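Local coordinates for protein SPT6 (Antonospora locustae, PDB 2XP1) that uses tandem SH2 domains to bind RNA polymerase II, probably through its phosphorylated tail, as part of a transcription elongation factor and histone chaperone, at residues K52-S55 with D56-V59; V86-R89 with P90-N94. All blocks are in the same frame, centred on the assembly; numbering follows the deposited sequence.

Contact 1: K52-S55 with D56-V59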
loop_
_atom_site.group_PDB
_atom_site.type_symbol
_atom_site.label_atom_id
_atom_site.label_comp_id
_atom_site.label_asym_id
_atom_site.label_seq_id
_atom_site.Cartn_x
_atom_site.Cartn_y
_atom_site.Cartn_z
ATOM N N LYS A 52 -7.394 -19.995 0.156
ATOM C CA LYS A 52 -6.913 -21.052 -0.730
ATOM C C LYS A 52 -6.470 -20.409 -2.051
ATOM O O LYS A 52 -7.287 -19.857 -2.783
ATOM C CB LYS A 52 -8.056 -22.056 -0.977
ATOM C CG LYS A 52 -7.920 -22.922 -2.223
ATOM C CD LYS A 52 -8.987 -24.039 -2.306
ATOM C CE LYS A 52 -10.373 -23.511 -2.707
ATOM N NZ LYS A 52 -11.464 -24.562 -2.480
ATOM N N PHE A 53 -5.178 -20.432 -2.345
ATOM C CA PHE A 53 -4.705 -19.850 -3.617
ATOM C C PHE A 53 -4.875 -20.854 -4.736
ATOM O O PHE A 53 -5.236 -20.472 -5.854
ATOM C CB PHE A 53 -3.265 -19.365 -3.505
ATOM C CG PHE A 53 -3.158 -17.934 -3.072
ATOM C CD1 PHE A 53 -4.014 -17.425 -2.100
ATOM C CD2 PHE A 53 -2.183 -17.113 -3.584
ATOM C CE1 PHE A 53 -3.916 -16.107 -1.688
ATOM C CE2 PHE A 53 -2.099 -15.777 -3.191
ATOM C CZ PHE A 53 -2.951 -15.290 -2.251
ATOM N N ALA A 54 -4.660 -22.127 -4.399
ATOM C CA ALA A 54 -4.751 -23.262 -5.294
ATOM C C ALA A 54 -4.819 -24.472 -4.376
ATOM O O ALA A 54 -4.519 -24.366 -3.177
ATOM C CB ALA A 54 -3.515 -23.357 -6.189
ATOM N N SER A 55 -5.223 -25.598 -4.953
ATOM C CA SER A 55 -5.338 -26.908 -4.291
ATOM C C SER A 55 -4.351 -27.228 -3.160
ATOM O O SER A 55 -4.710 -27.897 -2.184
ATOM C CB SER A 55 -5.193 -28.000 -5.345
ATOM O OG SER A 55 -6.269 -27.984 -6.263
ATOM N N ASP A 56 -3.100 -26.809 -3.326
ATOM C CA ASP A 56 -2.088 -27.055 -2.319
ATOM C C ASP A 56 -1.390 -25.776 -1.930
ATOM O O ASP A 56 -0.312 -25.830 -1.361
ATOM C CB ASP A 56 -1.059 -28.082 -2.802
ATOM C CG ASP A 56 -0.229 -27.575 -3.953
ATOM O OD1 ASP A 56 -0.699 -26.669 -4.684
ATOM O OD2 ASP A 56 0.889 -28.096 -4.138
ATOM N N VAL A 57 -1.994 -24.623 -2.218
ATOM C CA VAL A 57 -1.427 -23.343 -1.760
ATOM C C VAL A 57 -2.378 -22.607 -0.856
ATOM O O VAL A 57 -3.451 -22.174 -1.282
ATOM C CB VAL A 57 -1.000 -22.448 -2.917
ATOM C CG1 VAL A 57 -0.319 -21.179 -2.375
ATOM C CG2 VAL A 57 -0.054 -23.223 -3.867
ATOM N N PHE A 58 -1.990 -22.452 0.398
ATOM C CA PHE A 58 -2.840 -21.741 1.340
ATOM C C PHE A 58 -2.123 -20.558 1.995
ATOM O O PHE A 58 -0.964 -20.671 2.383
ATOM C CB PHE A 58 -3.412 -22.718 2.372
ATOM C CG PHE A 58 -4.220 -23.812 1.751
ATOM C CD1 PHE A 58 -3.614 -24.988 1.349
ATOM C CD2 PHE A 58 -5.586 -23.656 1.532
ATOM C CE1 PHE A 58 -4.345 -25.997 0.737
ATOM C CE2 PHE A 58 -6.324 -24.659 0.907
ATOM C CZ PHE A 58 -5.707 -25.831 0.521
ATOM N N VAL A 59 -2.800 -19.420 2.099
ATOM C CA VAL A 59 -2.200 -18.297 2.764
ATOM C C VAL A 59 -2.928 -18.097 4.088
ATOM O O VAL A 59 -4.173 -18.017 4.117
ATOM C CB VAL A 59 -2.324 -17.049 1.897
ATOM C CG1 VAL A 59 -2.018 -15.830 2.687
ATOM C CG2 VAL A 59 -1.345 -17.146 0.729
#

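Contact 2: V86-R89 with P90-N94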
loop_
_atom_site.group_PDB
_atom_site.type_symbol
_atom_site.label_atom_id
_atom_site.label_comp_id
_atom_site.label_asym_id
_atom_site.label_seq_id
_atom_site.Cartn_x
_atom_site.Cartn_y
_atom_site.Cartn_z
ATOM N N VAL A 86 -12.739 -5.163 2.479
ATOM C CA VAL A 86 -11.635 -4.273 2.180
ATOM C C VAL A 86 -10.414 -5.055 1.792
ATOM O O VAL A 86 -9.640 -4.594 0.984
ATOM C CB VAL A 86 -11.341 -3.269 3.340
ATOM C CG1 VAL A 86 -9.992 -2.606 3.168
ATOM C CG2 VAL A 86 -12.403 -2.214 3.392
ATOM N N TYR A 87 -10.265 -6.261 2.326
ATOM C CA TYR A 87 -8.999 -6.968 2.204
ATOM C C TYR A 87 -9.071 -8.269 1.428
ATOM O O TYR A 87 -8.332 -8.445 0.453
ATOM C CB TYR A 87 -8.364 -7.132 3.588
ATOM C CG TYR A 87 -6.987 -7.692 3.557
ATOM C CD1 TYR A 87 -5.910 -6.918 3.109
ATOM C CD2 TYR A 87 -6.749 -8.988 3.970
ATOM C CE1 TYR A 87 -4.619 -7.431 3.081
ATOM C CE2 TYR A 87 -5.465 -9.524 3.943
ATOM C CZ TYR A 87 -4.395 -8.731 3.501
ATOM O OH TYR A 87 -3.103 -9.265 3.462
ATOM N N VAL A 88 -9.982 -9.161 1.819
ATOM C CA VAL A 88 -10.116 -10.491 1.177
ATOM C C VAL A 88 -10.744 -10.513 -0.255
ATOM O O VAL A 88 -10.187 -11.121 -1.168
ATOM C CB VAL A 88 -10.848 -11.496 2.125
ATOM C CG1 VAL A 88 -10.945 -12.851 1.511
ATOM C CG2 VAL A 88 -10.138 -11.588 3.493
ATOM N N ARG A 89 -11.903 -9.879 -0.459
ATOM C CA ARG A 89 -12.548 -9.910 -1.790
ATOM C C ARG A 89 -11.618 -9.457 -2.932
ATOM O O ARG A 89 -11.533 -10.148 -3.961
ATOM C CB ARG A 89 -13.911 -9.185 -1.830
ATOM C CG ARG A 89 -14.998 -9.946 -1.065
ATOM C CD ARG A 89 -16.429 -9.575 -1.495
ATOM N NE ARG A 89 -17.119 -8.670 -0.557
ATOM C CZ ARG A 89 -17.696 -9.029 0.604
ATOM N NH1 ARG A 89 -17.678 -10.299 1.032
ATOM N NH2 ARG A 89 -18.294 -8.105 1.352
ATOM N N PRO A 90 -10.892 -8.329 -2.746
ATOM C CA PRO A 90 -10.000 -7.877 -3.831
ATOM C C PRO A 90 -8.843 -8.832 -4.073
ATOM O O PRO A 90 -8.418 -8.966 -5.210
ATOM C CB PRO A 90 -9.485 -6.514 -3.344
ATOM C CG PRO A 90 -10.383 -6.135 -2.182
ATOM C CD PRO A 90 -10.847 -7.416 -1.591
ATOM N N ILE A 91 -8.348 -9.488 -3.024
ATOM C CA ILE A 91 -7.429 -10.631 -3.216
ATOM C C ILE A 91 -8.079 -11.668 -4.111
ATOM O O ILE A 91 -7.481 -12.100 -5.089
ATOM C CB ILE A 91 -6.880 -11.233 -1.882
ATOM C CG1 ILE A 91 -5.934 -10.225 -1.200
ATOM C CG2 ILE A 91 -6.107 -12.461 -2.148
ATOM C CD1 ILE A 91 -5.466 -10.608 0.215
ATOM N N LEU A 92 -9.324 -12.040 -3.819
ATOM C CA LEU A 92 -10.007 -13.060 -4.626
ATOM C C LEU A 92 -10.208 -12.603 -6.057
ATOM O O LEU A 92 -10.091 -13.407 -6.990
ATOM C CB LEU A 92 -11.343 -13.450 -4.006
ATOM C CG LEU A 92 -11.258 -13.922 -2.555
ATOM C CD1 LEU A 92 -12.644 -14.238 -1.981
ATOM C CD2 LEU A 92 -10.337 -15.131 -2.433
ATOM N N ARG A 93 -10.526 -11.322 -6.235
ATOM C CA ARG A 93 -10.701 -10.747 -7.565
ATOM C C ARG A 93 -9.378 -10.849 -8.329
ATOM O O ARG A 93 -9.331 -11.292 -9.464
ATOM C CB ARG A 93 -11.231 -9.293 -7.486
ATOM C CG ARG A 93 -12.778 -9.181 -7.279
ATOM C CD ARG A 93 -13.233 -7.766 -6.900
ATOM N NE ARG A 93 -14.623 -7.749 -6.452
ATOM C CZ ARG A 93 -15.655 -7.361 -7.202
ATOM N NH1 ARG A 93 -15.467 -6.947 -8.452
ATOM N NH2 ARG A 93 -16.887 -7.381 -6.699
ATOM N N ASN A 94 -8.303 -10.475 -7.655
ATOM C CA ASN A 94 -6.965 -10.696 -8.162
ATOM C C ASN A 94 -6.642 -12.162 -8.540
ATOM O O ASN A 94 -6.211 -12.427 -9.659
ATOM C CB ASN A 94 -5.964 -10.181 -7.144
ATOM C CG ASN A 94 -4.768 -9.619 -7.781
ATOM O OD1 ASN A 94 -4.730 -9.452 -8.995
ATOM N ND2 ASN A 94 -3.758 -9.321 -6.982
#

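Contact 1: K52-S55 with D56-V59
Phe53 lays one face of its ring against Val59: the methyl carbon CG2 of Val59 stands 3.8 Å from the ring centroid, 16° off the normal, a CH-pi contact shifted toward the rim at CE1. Closer to the backbone, CB of Phe53 meets Val57 CG1 at 3.6 Å; this methyl is brought beside the carbonyl carbon of its own residue by a chi1 of -176°, which leaves CG2, beside the backbone N, as the methyl nearer Ala54 CB. The backbone between them is a tight beta hairpin linking strand 46-52 to strand 57-65 of the first SH2 sheet. Its type I turn runs from Ala54 to Val57 and is closed by the hydrogen bond from Val57 N to Ala54 O at 2.7 Å. A classic beta bulge adjoins the turn: Phe53 and Ala54 both face Val57, whose O accepts a bond from Phe53 N at 2.7 Å and a weak one from Ala54 N at 3.3 Å. On the other face of the hairpin, Phe58 runs alongside Lys52, CE2 lying 3.7 Å from Lys52 CB, while CE1 comes to 3.5 Å from Ser55 O. An alanine in place of Phe58 is likely to strip the cover from Lys52 CB and CG and open a gap against helix 22-31, where the ring also touches Leu29. Lys52 NZ bonds to the backbone oxygens of Leu29 and Asp34, and Asp56 OD1 forms a salt bridge with Arg131.

Contact 2: V86-R89 with P90-N94
Pro90 sets its ring against the preceding turn of the helix, CG lying 3.6 Å from Val86 O and CD 3.4 Å from Tyr87 O. Its nitrogen has no hydrogen to offer that turn, and the helix kinks here, just after a wider pi-type turn at 86-88. Ile91 follows, its end crossing the Tyr87 ring obliquely: CD1 sits over one face, 4.1 Å from the centroid and 20° off the normal, nearest CE2 and CZ. A chi1 of -68° places CG1 beside the Ile91 backbone N, which also brings it to 3.4 Å from Tyr87 O. Both side chains reach Met61 on strand 57-65, so this face of helix 80-100 packs on the central sheet of the first SH2 domain, and Tyr87 OH is hydrogen-bonded to Ser73 OG. Leu92 restores the regular helical bonding, its N giving a bond to Val88 O at 2.9 Å, while its CD1 lies alongside Val88 CG1 at 4.1 Å. Arg93 N then bonds to Arg89 O at 2.8 Å, and Arg93 CB and CG lie close to that same oxygen. Asn94 N closes the next turn on Pro90 O, and its ND2 reaches Ser154 O.

How the contacts relate
Contacts 1 and 2 lie in series along the chain, their centres about 15 Å apart, and meet where Phe53 CZ packs on Ile91 CG2 at 4.2 Å. Each mixes buried and exposed residues: Phe53, Val57 and Phe58 in contact 1 and Val88 and Ile91 in contact 2 are buried, whereas Ser55 and Asp56 at the hairpin tip and Arg89 and Arg93 on the helix are exposed. Contact 1 joins two neighbouring strands of one sheet; contact 2 stays within the helix covering that sheet. Both place a methyl over an aromatic face, but backbone bonding follows a bulge and turn in one and a proline-interrupted helix in the other. Both also reach the chain's second half.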